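Local coordinates for protein peptidase S15/CocE/NonD (Thaumarchaeota archaeon SCGC AB-539-E09, PDB 4PF1) that is a serine aminopeptidase of the alpha/beta-hydrolase fold, related to the X-Pro dipeptidyl-peptidases, and probably removes residues from the amino end of peptides, at residues Y229-A234 / W580-D585; L338-F343 / G522-M527; P437-P442 / G454-D459; D459-T464 / M573-S578. All blocks are in the same frame, centred on the assembly; numbering follows the deposited sequence.

Interaction 1. Residues Y229-A234 / W580-D585; sequences YDTYDA and WFPLYD
F581 drives the edge of its ring against one face of Y232 in a T-shaped stack, the planes 88° apart and the centroids 5.3 Å from each other. Its CD2 is the leading atom, 3.7 Å from CD2 of Y232 and set toward the rim of that ring. The same edge meets the backbone, since CE2 of F581 lies 3.3 Å from O of Y232, near the phenyl plane, where the slightly positive ring hydrogens suit a carbonyl oxygen. One face of F581 carries CB of the next residue, P582. With chi1 at 180° CG of Y232 points away from its own N, on the carbonyl side, and F581 meets one face of the ring, while the hydroxyl bonds to O of P435.

P582 follows a cis peptide bond, and its CG packs 3.3 Å from OG1 of T231 and 3.6 Å from N of Y232. A compact, apolar proline fits against this first turn, where T231 OG1 already has a polar partner in T443. The contact thus joins the start of helix 231-238, in the S15 peptidase region, to the loop between strands 571-577 and 606-625 of the C-terminal region, with helix 204-215 also touching F581 and P582.

Interaction 2. Residues L338-F343 / G522-M527; sequences LGPLQF and GGYQQM
This is a small, largely buried apolar contact in which two residues of a beta hairpin, the turn residue P340 and L341, the first residue of the second strand, rest on Y524, just before strand 525-534, and Q526 near its start. The hairpin pairs strands 337-338 and 341-342 through a type II' turn from L338 to L341; G339 takes the positive phi of that turn, and P340 follows it with its ring directed at the opposite segment. CG of P340 reaches the phenol end of Y524, 3.4 Å from OH and 3.6 Å from CZ, the two side chains crossing at about a right angle. The hydroxyl still keeps its hydrogen bond to O of V458.

L341 sends CD2 to two groups: it lies 4.1 Å from CE2 of Y524, at the ring edge, and 3.4 Å from OE1 of Q526. CD1 of L341 is 3.7 Å from NE2 of Q526, so the forked leucine end spans the amide. Q526 bends at chi2 (-140°) to bring that amide to the methyls, and OE1 is bonded to NE1 of W511. Replacing Q526 by alanine would probably open a gap beside the methyls of L341 and leave the W511 indole N-H without this acceptor. CB of Q526 also lies over one face of Y524.

The hairpin thus meets strand 525-534, at one margin of its sheet within this chain; neighbouring strand 502-510 pairs with it through a backbone bond between Q526 and D509.

Interaction 3. Residues P437-P442 / G454-D459; sequences PYRQRP and GEWLVD
The two segments approach with R439 and W456 nearest in backbone, CA to CA 7.3 Å, one in an irregular loop and the other in a short 3-10 turn. Both belong to the long connection between strand 425-430 and helix 462-465 in the C-terminal region of this S15-type peptidase, and a bidentate salt bridge beside a T-shaped aromatic pair ties that connection to itself.

Y438 directs its ring edge at the face of the W456 six-membered ring, planes 77° apart, with CD2 of Y438 3.6 Å from CZ3 of W456. Its CG sits between backbone N and carbonyl carbon (chi1 84°), which turns the phenol toward the indole. The opposite indole face carries CD2 of L457, so the broad tryptophan is clasped between a ring edge and a methyl.

R439 suits its place by offering both a long aliphatic stem and a flat cation. CB of W456 lies over one face of the guanidinium, 3.4 Å from NE of R439. The chain bends at chi3 (87°), and the group presents NE and NH2 side-on to D459, one nitrogen to each oxygen. NH1 is bonded to OG1 of T452, which further fixes the rotation of the guanidinium.

A water accepts from N of Q440 and donates to OD2 of D459, extending the carboxylate's reach to the loop backbone. The bond from NE of R439 to OD2 of D459 is 2.8 Å and almost straight, OD2 lying practically in the guanidinium plane.

Interaction 4. Residues D459-T464 / M573-S578; sequences DDQRHT and MVQVQS
Q575 reaches from the strand to the start of the helix and uses both ends of its amide there. NE2 of Q575 donates to O of Q461 at 3.2 Å, with an N-H...O angle of 163°; the acceptor lies nearly in the amide plane, although the donor stands well above the carbonyl plane. OE1 of Q575 is 2.7 Å from OG1 of T464. That hydroxyl oxygen, OG1 of T464, is also 3.0 Å from O of Q461, so its single proton has two acceptors to choose between. CB of Q461 packs 3.7 Å from NE2 of Q575, and farther along the strand OE1 of Q577 lies 3.8 Å from CG2 of T464, while NE2 of Q577 is bonded to O of S579.

Several features set these groups in place. Beyond CG the Q575 chain is extended (chi2 -175°), carrying the amide across to the helix, and NE2 makes a weak bond to SD of M573. T464 keeps OG1 between its backbone N and carbonyl carbon (chi1 51°), turned toward O of Q461, the N-cap residue. Nearby, R462 clasps OD2 of D460 with NE and NH2.

K506 of strand 502-510 forms the outer shell: its NZ is bonded to OE1 of Q461, Q575 and Q577. A leucine in place of Q575 would probably leave O of Q461 without its side-chain donor and K506 with one acceptor fewer. Three glutamine oxygens around one lysine suggest that this ammonium group is stabilised by neutral dipoles, a setting in which amides suit better than hydrocarbons.

Overall arrangement
Interactions 1, 2 and 4 are buried, whereas interaction 3 is only partly so, and it is there that a salt bridge crosses between the segments and waters bridge them. Interaction 1 joins residues of the two family regions by aromatic and proline packing; interaction 2 rests a hairpin on strand 525-534 with mostly apolar atoms; interaction 4 is amide chemistry on strand 571-577 of the same sheet. Interactions 3 and 4 share D459, so the chain runs directly from one into the other. Interaction 1 reaches interaction 3 through the D230-R441 salt bridge, and interaction 2 meets interaction 4 through backbone bonding of Q525 with Q461. Interactions 1, 3 and 4 all touch the second subunit.

Interaction 1. Residues Y229-A234 / W580-D585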
# COMPACT_ATOMS: atom_id res chain seq x y z
N TYR A 229 -13.29 -10.15 -17.13
CA TYR A 229 -12.99 -9.37 -15.92
C TYR A 229 -13.72 -8.02 -15.97
O TYR A 229 -14.40 -7.66 -15.00
CB TYR A 229 -11.46 -9.17 -15.77
CG TYR A 229 -11.06 -8.46 -14.50
CD1 TYR A 229 -11.10 -9.11 -13.27
CD2 TYR A 229 -10.61 -7.14 -14.52
CE1 TYR A 229 -10.73 -8.46 -12.09
CE2 TYR A 229 -10.23 -6.48 -13.35
CZ TYR A 229 -10.28 -7.15 -12.14
OH TYR A 229 -9.92 -6.50 -10.98
N ASP A 230 -13.62 -7.30 -17.10
CA ASP A 230 -14.29 -6.02 -17.30
C ASP A 230 -15.77 -6.26 -17.66
O ASP A 230 -16.07 -6.80 -18.73
CB ASP A 230 -13.56 -5.21 -18.40
CG ASP A 230 -14.06 -3.79 -18.61
OD1 ASP A 230 -14.66 -3.22 -17.67
OD2 ASP A 230 -13.82 -3.24 -19.70
N THR A 231 -16.69 -5.86 -16.76
CA THR A 231 -18.14 -6.07 -16.95
C THR A 231 -18.70 -5.19 -18.08
O THR A 231 -19.64 -5.61 -18.75
CB THR A 231 -18.91 -5.84 -15.64
OG1 THR A 231 -18.70 -4.50 -15.18
CG2 THR A 231 -18.52 -6.83 -14.54
N TYR A 232 -18.10 -4.00 -18.30
CA TYR A 232 -18.48 -3.08 -19.38
C TYR A 232 -18.48 -3.82 -20.71
O TYR A 232 -19.48 -3.79 -21.43
CB TYR A 232 -17.50 -1.88 -19.42
CG TYR A 232 -17.79 -0.87 -20.50
CD1 TYR A 232 -17.38 -1.08 -21.82
CD2 TYR A 232 -18.43 0.34 -20.21
CE1 TYR A 232 -17.64 -0.15 -22.82
CE2 TYR A 232 -18.67 1.29 -21.20
CZ TYR A 232 -18.28 1.04 -22.51
OH TYR A 232 -18.52 1.96 -23.49
N ASP A 233 -17.38 -4.54 -21.00
CA ASP A 233 -17.20 -5.35 -22.20
C ASP A 233 -18.24 -6.47 -22.29
O ASP A 233 -18.88 -6.63 -23.33
CB ASP A 233 -15.79 -5.94 -22.22
CG ASP A 233 -15.01 -5.58 -23.46
OD1 ASP A 233 -15.22 -6.24 -24.50
OD2 ASP A 233 -14.19 -4.64 -23.40
N ALA A 234 -18.43 -7.21 -21.18
CA ALA A 234 -19.36 -8.35 -21.08
C ALA A 234 -20.82 -7.96 -21.39
O ALA A 234 -21.44 -8.60 -22.23
CB ALA A 234 -19.28 -8.99 -19.70
N TRP A 580 -25.08 5.36 -18.59
CA TRP A 580 -24.41 5.10 -17.31
C TRP A 580 -24.18 3.59 -17.23
O TRP A 580 -24.87 2.88 -16.49
CB TRP A 580 -25.33 5.60 -16.16
CG TRP A 580 -24.72 6.56 -15.19
CD1 TRP A 580 -23.44 7.03 -15.17
CD2 TRP A 580 -25.38 7.13 -14.05
NE1 TRP A 580 -23.26 7.88 -14.10
CE2 TRP A 580 -24.43 7.95 -13.39
CE3 TRP A 580 -26.68 7.04 -13.52
CZ2 TRP A 580 -24.75 8.68 -12.23
CZ3 TRP A 580 -26.99 7.76 -12.38
CH2 TRP A 580 -26.03 8.56 -11.74
N PHE A 581 -23.25 3.10 -18.05
CA PHE A 581 -23.00 1.69 -18.35
C PHE A 581 -21.76 1.10 -17.63
O PHE A 581 -20.79 1.82 -17.44
CB PHE A 581 -22.83 1.58 -19.88
CG PHE A 581 -23.04 0.22 -20.48
CD1 PHE A 581 -24.32 -0.29 -20.67
CD2 PHE A 581 -21.96 -0.56 -20.86
CE1 PHE A 581 -24.52 -1.56 -21.20
CE2 PHE A 581 -22.15 -1.84 -21.40
CZ PHE A 581 -23.43 -2.33 -21.57
N PRO A 582 -21.73 -0.21 -17.25
CA PRO A 582 -22.75 -1.26 -17.45
C PRO A 582 -23.80 -1.38 -16.34
O PRO A 582 -24.68 -2.23 -16.45
CB PRO A 582 -21.90 -2.53 -17.54
CG PRO A 582 -20.77 -2.27 -16.58
CD PRO A 582 -20.52 -0.77 -16.62
N LEU A 583 -23.70 -0.54 -15.28
CA LEU A 583 -24.66 -0.55 -14.16
C LEU A 583 -26.09 -0.47 -14.69
O LEU A 583 -26.91 -1.32 -14.35
CB LEU A 583 -24.37 0.61 -13.17
CG LEU A 583 -25.31 0.76 -11.94
CD1 LEU A 583 -25.47 -0.57 -11.17
CD2 LEU A 583 -24.80 1.84 -11.01
N TYR A 584 -26.35 0.48 -15.59
CA TYR A 584 -27.65 0.61 -16.25
C TYR A 584 -27.56 0.09 -17.67
O TYR A 584 -26.56 0.34 -18.35
CB TYR A 584 -28.13 2.07 -16.24
CG TYR A 584 -28.43 2.59 -14.86
CD1 TYR A 584 -27.45 3.23 -14.10
CD2 TYR A 584 -29.68 2.39 -14.28
CE1 TYR A 584 -27.72 3.68 -12.81
CE2 TYR A 584 -29.96 2.86 -12.99
CZ TYR A 584 -28.97 3.49 -12.26
OH TYR A 584 -29.24 3.93 -10.99
N ASP A 585 -28.60 -0.63 -18.15
CA ASP A 585 -28.60 -1.10 -19.53
C ASP A 585 -28.80 0.11 -20.47
O ASP A 585 -29.33 1.14 -20.04
CB ASP A 585 -29.67 -2.19 -19.77
CG ASP A 585 -31.12 -1.78 -19.58
OD1 ASP A 585 -31.37 -0.72 -18.96
OD2 ASP A 585 -32.01 -2.54 -20.00

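Interaction 2. Residues L338-F343 / G522-M527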
# COMPACT_ATOMS: atom_id res chain seq x y z
N LEU A 338 -14.83 8.26 3.25
CA LEU A 338 -15.46 7.61 2.10
C LEU A 338 -14.72 8.06 0.85
O LEU A 338 -14.89 9.20 0.41
CB LEU A 338 -16.96 7.92 2.01
CG LEU A 338 -17.70 7.23 0.84
CD1 LEU A 338 -17.81 5.73 1.06
CD2 LEU A 338 -19.05 7.82 0.65
N GLY A 339 -13.86 7.19 0.33
CA GLY A 339 -12.99 7.52 -0.79
C GLY A 339 -12.01 8.60 -0.36
O GLY A 339 -11.37 8.47 0.69
N PRO A 340 -11.95 9.75 -1.08
CA PRO A 340 -11.04 10.83 -0.66
C PRO A 340 -11.62 11.74 0.43
O PRO A 340 -10.88 12.53 1.01
CB PRO A 340 -10.78 11.61 -1.95
CG PRO A 340 -11.67 10.98 -3.01
CD PRO A 340 -12.65 10.11 -2.32
N LEU A 341 -12.95 11.63 0.69
CA LEU A 341 -13.63 12.47 1.68
C LEU A 341 -13.36 12.00 3.10
O LEU A 341 -13.51 10.82 3.38
CB LEU A 341 -15.15 12.52 1.43
CG LEU A 341 -15.64 12.87 0.02
CD1 LEU A 341 -17.14 12.95 -0.01
CD2 LEU A 341 -15.05 14.18 -0.47
N GLN A 342 -12.99 12.94 3.99
CA GLN A 342 -12.70 12.65 5.39
C GLN A 342 -13.70 13.36 6.30
O GLN A 342 -13.89 14.57 6.18
CB GLN A 342 -11.26 13.03 5.75
CG GLN A 342 -10.23 12.13 5.08
CD GLN A 342 -8.82 12.62 5.28
OE1 GLN A 342 -8.44 13.69 4.81
NE2 GLN A 342 -8.01 11.82 5.96
N PHE A 343 -14.36 12.59 7.17
CA PHE A 343 -15.39 13.11 8.08
C PHE A 343 -14.82 13.28 9.49
O PHE A 343 -13.73 12.77 9.78
CB PHE A 343 -16.63 12.19 8.06
CG PHE A 343 -17.10 11.80 6.67
CD1 PHE A 343 -17.37 12.78 5.71
CD2 PHE A 343 -17.26 10.47 6.31
CE1 PHE A 343 -17.77 12.43 4.42
CE2 PHE A 343 -17.66 10.12 5.02
CZ PHE A 343 -17.92 11.10 4.08
N GLY A 522 -6.69 18.50 -5.79
CA GLY A 522 -6.84 19.71 -6.59
C GLY A 522 -7.55 19.44 -7.90
O GLY A 522 -7.14 18.56 -8.67
N GLY A 523 -8.64 20.17 -8.14
CA GLY A 523 -9.45 20.05 -9.35
C GLY A 523 -10.50 18.96 -9.30
O GLY A 523 -11.33 18.86 -10.21
N TYR A 524 -10.48 18.13 -8.23
CA TYR A 524 -11.36 16.99 -7.99
C TYR A 524 -12.84 17.36 -8.20
O TYR A 524 -13.37 18.28 -7.56
CB TYR A 524 -11.08 16.45 -6.57
CG TYR A 524 -12.03 15.43 -5.98
CD1 TYR A 524 -12.50 14.35 -6.74
CD2 TYR A 524 -12.32 15.42 -4.61
CE1 TYR A 524 -13.32 13.37 -6.18
CE2 TYR A 524 -13.12 14.43 -4.04
CZ TYR A 524 -13.62 13.41 -4.83
OH TYR A 524 -14.42 12.45 -4.25
N GLN A 525 -13.48 16.68 -9.17
CA GLN A 525 -14.88 16.85 -9.51
C GLN A 525 -15.71 15.82 -8.75
O GLN A 525 -16.16 14.82 -9.32
CB GLN A 525 -15.09 16.74 -11.03
CG GLN A 525 -14.61 17.98 -11.80
CD GLN A 525 -14.89 17.90 -13.29
OE1 GLN A 525 -15.73 17.12 -13.75
NE2 GLN A 525 -14.23 18.74 -14.06
N GLN A 526 -15.85 16.04 -7.44
CA GLN A 526 -16.54 15.15 -6.52
C GLN A 526 -18.03 15.10 -6.80
O GLN A 526 -18.73 16.09 -6.58
CB GLN A 526 -16.30 15.60 -5.07
CG GLN A 526 -16.91 14.68 -4.01
CD GLN A 526 -17.53 15.46 -2.88
OE1 GLN A 526 -16.91 16.36 -2.29
NE2 GLN A 526 -18.76 15.12 -2.55
N MET A 527 -18.54 13.92 -7.22
CA MET A 527 -19.97 13.74 -7.42
C MET A 527 -20.66 13.84 -6.06
O MET A 527 -20.12 13.36 -5.06
CB MET A 527 -20.28 12.40 -8.11
CG MET A 527 -21.66 12.37 -8.74
SD MET A 527 -21.81 11.14 -10.06
CE MET A 527 -21.89 9.63 -9.07

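Interaction 3. Residues P437-P442 / G454-D459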
# COMPACT_ATOMS: atom_id res chain seq x y z
N PRO A 437 -19.00 5.03 -19.64
CA PRO A 437 -18.80 4.16 -18.47
C PRO A 437 -19.13 4.91 -17.17
O PRO A 437 -18.67 6.04 -16.99
CB PRO A 437 -17.34 3.75 -18.58
CG PRO A 437 -16.68 4.85 -19.33
CD PRO A 437 -17.71 5.45 -20.24
N TYR A 438 -19.97 4.31 -16.29
CA TYR A 438 -20.40 4.94 -15.02
C TYR A 438 -19.20 5.17 -14.10
O TYR A 438 -19.24 6.05 -13.24
CB TYR A 438 -21.51 4.12 -14.33
CG TYR A 438 -21.05 2.96 -13.46
CD1 TYR A 438 -20.51 1.81 -14.03
CD2 TYR A 438 -21.30 2.95 -12.09
CE1 TYR A 438 -20.14 0.72 -13.25
CE2 TYR A 438 -20.95 1.86 -11.30
CZ TYR A 438 -20.36 0.74 -11.88
OH TYR A 438 -20.02 -0.33 -11.10
N ARG A 439 -18.14 4.38 -14.30
CA ARG A 439 -16.87 4.49 -13.59
C ARG A 439 -15.75 4.28 -14.57
O ARG A 439 -16.00 3.79 -15.68
CB ARG A 439 -16.77 3.44 -12.48
CG ARG A 439 -17.77 3.60 -11.36
CD ARG A 439 -17.37 2.70 -10.21
NE ARG A 439 -16.43 3.38 -9.31
CZ ARG A 439 -15.74 2.76 -8.36
NH1 ARG A 439 -15.86 1.45 -8.17
NH2 ARG A 439 -14.92 3.45 -7.58
N GLN A 440 -14.51 4.58 -14.16
CA GLN A 440 -13.34 4.34 -14.99
C GLN A 440 -13.15 2.83 -15.16
O GLN A 440 -13.44 2.06 -14.23
CB GLN A 440 -12.08 4.99 -14.38
CG GLN A 440 -12.08 6.52 -14.54
CD GLN A 440 -10.76 7.16 -14.19
OE1 GLN A 440 -10.22 7.97 -14.95
NE2 GLN A 440 -10.24 6.88 -13.01
N ARG A 441 -12.78 2.40 -16.36
CA ARG A 441 -12.62 0.98 -16.66
C ARG A 441 -11.29 0.45 -16.13
O ARG A 441 -10.34 1.23 -15.98
CB ARG A 441 -12.80 0.72 -18.16
CG ARG A 441 -14.27 0.58 -18.52
CD ARG A 441 -14.50 0.65 -20.00
NE ARG A 441 -14.22 -0.62 -20.66
CZ ARG A 441 -13.96 -0.74 -21.95
NH1 ARG A 441 -13.74 -1.93 -22.48
NH2 ARG A 441 -13.94 0.33 -22.73
N PRO A 442 -11.20 -0.85 -15.73
CA PRO A 442 -12.24 -1.91 -15.84
C PRO A 442 -13.34 -1.84 -14.77
O PRO A 442 -13.06 -1.58 -13.60
CB PRO A 442 -11.42 -3.20 -15.71
CG PRO A 442 -10.27 -2.82 -14.82
CD PRO A 442 -9.93 -1.39 -15.20
N GLY A 454 -18.70 0.64 -3.10
CA GLY A 454 -19.18 1.42 -1.97
C GLY A 454 -18.73 2.87 -1.98
O GLY A 454 -19.33 3.71 -1.30
N GLU A 455 -17.69 3.19 -2.78
CA GLU A 455 -17.13 4.55 -2.86
C GLU A 455 -17.53 5.28 -4.16
O GLU A 455 -17.22 6.46 -4.30
CB GLU A 455 -15.58 4.50 -2.78
CG GLU A 455 -15.00 3.55 -1.75
CD GLU A 455 -13.48 3.45 -1.73
OE1 GLU A 455 -12.93 2.96 -0.71
OE2 GLU A 455 -12.83 3.86 -2.72
N TRP A 456 -18.19 4.58 -5.10
CA TRP A 456 -18.48 5.08 -6.45
C TRP A 456 -19.30 6.38 -6.52
O TRP A 456 -19.04 7.19 -7.41
CB TRP A 456 -19.09 3.97 -7.33
CG TRP A 456 -20.56 4.06 -7.66
CD1 TRP A 456 -21.55 3.28 -7.14
CD2 TRP A 456 -21.14 4.76 -8.77
NE1 TRP A 456 -22.74 3.52 -7.81
CE2 TRP A 456 -22.51 4.44 -8.80
CE3 TRP A 456 -20.63 5.68 -9.72
CZ2 TRP A 456 -23.39 5.01 -9.72
CZ3 TRP A 456 -21.51 6.24 -10.63
CH2 TRP A 456 -22.87 5.91 -10.63
N LEU A 457 -20.22 6.63 -5.57
CA LEU A 457 -21.03 7.85 -5.63
C LEU A 457 -20.25 9.15 -5.32
O LEU A 457 -20.78 10.24 -5.54
CB LEU A 457 -22.29 7.75 -4.76
CG LEU A 457 -23.42 6.86 -5.33
CD1 LEU A 457 -24.64 6.92 -4.45
CD2 LEU A 457 -23.80 7.28 -6.76
N VAL A 458 -18.98 9.03 -4.86
CA VAL A 458 -18.13 10.21 -4.62
C VAL A 458 -16.95 10.23 -5.63
O VAL A 458 -16.00 10.99 -5.46
CB VAL A 458 -17.66 10.38 -3.14
CG1 VAL A 458 -18.84 10.58 -2.21
CG2 VAL A 458 -16.78 9.22 -2.68
N ASP A 459 -17.05 9.42 -6.72
CA ASP A 459 -16.03 9.33 -7.78
C ASP A 459 -15.75 10.68 -8.43
O ASP A 459 -16.65 11.51 -8.57
CB ASP A 459 -16.50 8.36 -8.88
CG ASP A 459 -16.02 6.92 -8.77
OD1 ASP A 459 -15.40 6.58 -7.73
OD2 ASP A 459 -16.27 6.14 -9.70
O HOH W 1 -17.53 7.59 -11.97
O HOH W 2 -14.21 6.19 -11.77

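Interaction 4. Residues D459-T464 / M573-S578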
# COMPACT_ATOMS: atom_id res chain seq x y z
N ASP A 459 -17.05 9.42 -6.72
CA ASP A 459 -16.03 9.33 -7.78
C ASP A 459 -15.75 10.68 -8.43
O ASP A 459 -16.65 11.51 -8.57
CB ASP A 459 -16.50 8.36 -8.88
CG ASP A 459 -16.02 6.92 -8.77
OD1 ASP A 459 -15.40 6.58 -7.73
OD2 ASP A 459 -16.27 6.14 -9.70
N ASP A 460 -14.50 10.88 -8.87
CA ASP A 460 -14.09 12.05 -9.63
C ASP A 460 -14.75 11.96 -11.00
O ASP A 460 -14.67 10.93 -11.66
CB ASP A 460 -12.54 12.12 -9.72
CG ASP A 460 -11.98 13.26 -10.56
OD1 ASP A 460 -12.63 14.33 -10.62
OD2 ASP A 460 -10.87 13.10 -11.10
N GLN A 461 -15.49 13.00 -11.38
CA GLN A 461 -16.22 13.02 -12.64
C GLN A 461 -15.44 13.76 -13.75
O GLN A 461 -16.01 14.09 -14.79
CB GLN A 461 -17.63 13.62 -12.44
CG GLN A 461 -18.55 12.78 -11.53
CD GLN A 461 -18.71 11.34 -12.00
OE1 GLN A 461 -19.31 11.06 -13.04
NE2 GLN A 461 -18.15 10.40 -11.24
N ARG A 462 -14.12 13.93 -13.57
CA ARG A 462 -13.26 14.56 -14.58
C ARG A 462 -13.15 13.69 -15.85
O ARG A 462 -12.99 14.24 -16.94
CB ARG A 462 -11.86 14.84 -14.02
CG ARG A 462 -11.73 16.22 -13.37
CD ARG A 462 -10.33 16.51 -12.86
NE ARG A 462 -9.96 15.65 -11.73
CZ ARG A 462 -9.03 15.95 -10.83
NH1 ARG A 462 -8.35 17.08 -10.91
NH2 ARG A 462 -8.77 15.11 -9.84
N HIS A 463 -13.28 12.33 -15.72
CA HIS A 463 -13.18 11.39 -16.84
C HIS A 463 -14.34 11.55 -17.84
O HIS A 463 -14.14 11.33 -19.04
CB HIS A 463 -13.06 9.93 -16.34
CG HIS A 463 -14.33 9.31 -15.82
ND1 HIS A 463 -15.08 8.44 -16.59
CD2 HIS A 463 -14.88 9.39 -14.59
CE1 HIS A 463 -16.08 8.04 -15.82
NE2 HIS A 463 -16.01 8.60 -14.61
N THR A 464 -15.51 12.01 -17.37
CA THR A 464 -16.66 12.27 -18.24
C THR A 464 -16.69 13.74 -18.67
O THR A 464 -17.26 14.05 -19.71
CB THR A 464 -17.98 11.88 -17.54
OG1 THR A 464 -18.03 12.48 -16.25
CG2 THR A 464 -18.14 10.38 -17.41
N MET A 573 -21.00 22.19 -10.04
CA MET A 573 -21.01 21.67 -11.40
C MET A 573 -22.23 20.82 -11.69
O MET A 573 -22.73 20.10 -10.82
CB MET A 573 -19.73 20.86 -11.67
CG MET A 573 -19.66 20.23 -13.05
SD MET A 573 -18.11 19.37 -13.33
CE MET A 573 -17.06 20.74 -13.81
N VAL A 574 -22.71 20.89 -12.94
CA VAL A 574 -23.79 20.07 -13.46
C VAL A 574 -23.28 19.33 -14.71
O VAL A 574 -22.75 19.97 -15.63
CB VAL A 574 -25.08 20.89 -13.73
CG1 VAL A 574 -26.11 20.07 -14.51
CG2 VAL A 574 -25.69 21.39 -12.43
N GLN A 575 -23.39 18.00 -14.72
CA GLN A 575 -23.02 17.17 -15.87
C GLN A 575 -24.25 16.42 -16.37
O GLN A 575 -25.01 15.89 -15.55
CB GLN A 575 -21.88 16.20 -15.52
CG GLN A 575 -20.49 16.85 -15.56
CD GLN A 575 -19.35 15.88 -15.33
OE1 GLN A 575 -19.44 14.68 -15.62
NE2 GLN A 575 -18.22 16.40 -14.86
N VAL A 576 -24.49 16.43 -17.69
CA VAL A 576 -25.62 15.73 -18.32
C VAL A 576 -25.10 14.77 -19.41
O VAL A 576 -24.30 15.16 -20.26
CB VAL A 576 -26.71 16.71 -18.85
CG1 VAL A 576 -27.68 16.00 -19.81
CG2 VAL A 576 -27.48 17.35 -17.70
N GLN A 577 -25.55 13.50 -19.35
CA GLN A 577 -25.17 12.46 -20.31
C GLN A 577 -26.38 11.55 -20.60
O GLN A 577 -27.43 11.72 -19.97
CB GLN A 577 -23.95 11.66 -19.82
CG GLN A 577 -24.10 11.06 -18.43
CD GLN A 577 -22.80 10.52 -17.91
OE1 GLN A 577 -21.82 11.24 -17.75
NE2 GLN A 577 -22.76 9.23 -17.62
N SER A 578 -26.26 10.61 -21.56
CA SER A 578 -27.38 9.76 -21.98
C SER A 578 -27.16 8.25 -21.73
O SER A 578 -27.97 7.43 -22.19
CB SER A 578 -27.71 10.00 -23.45
OG SER A 578 -28.36 11.25 -23.62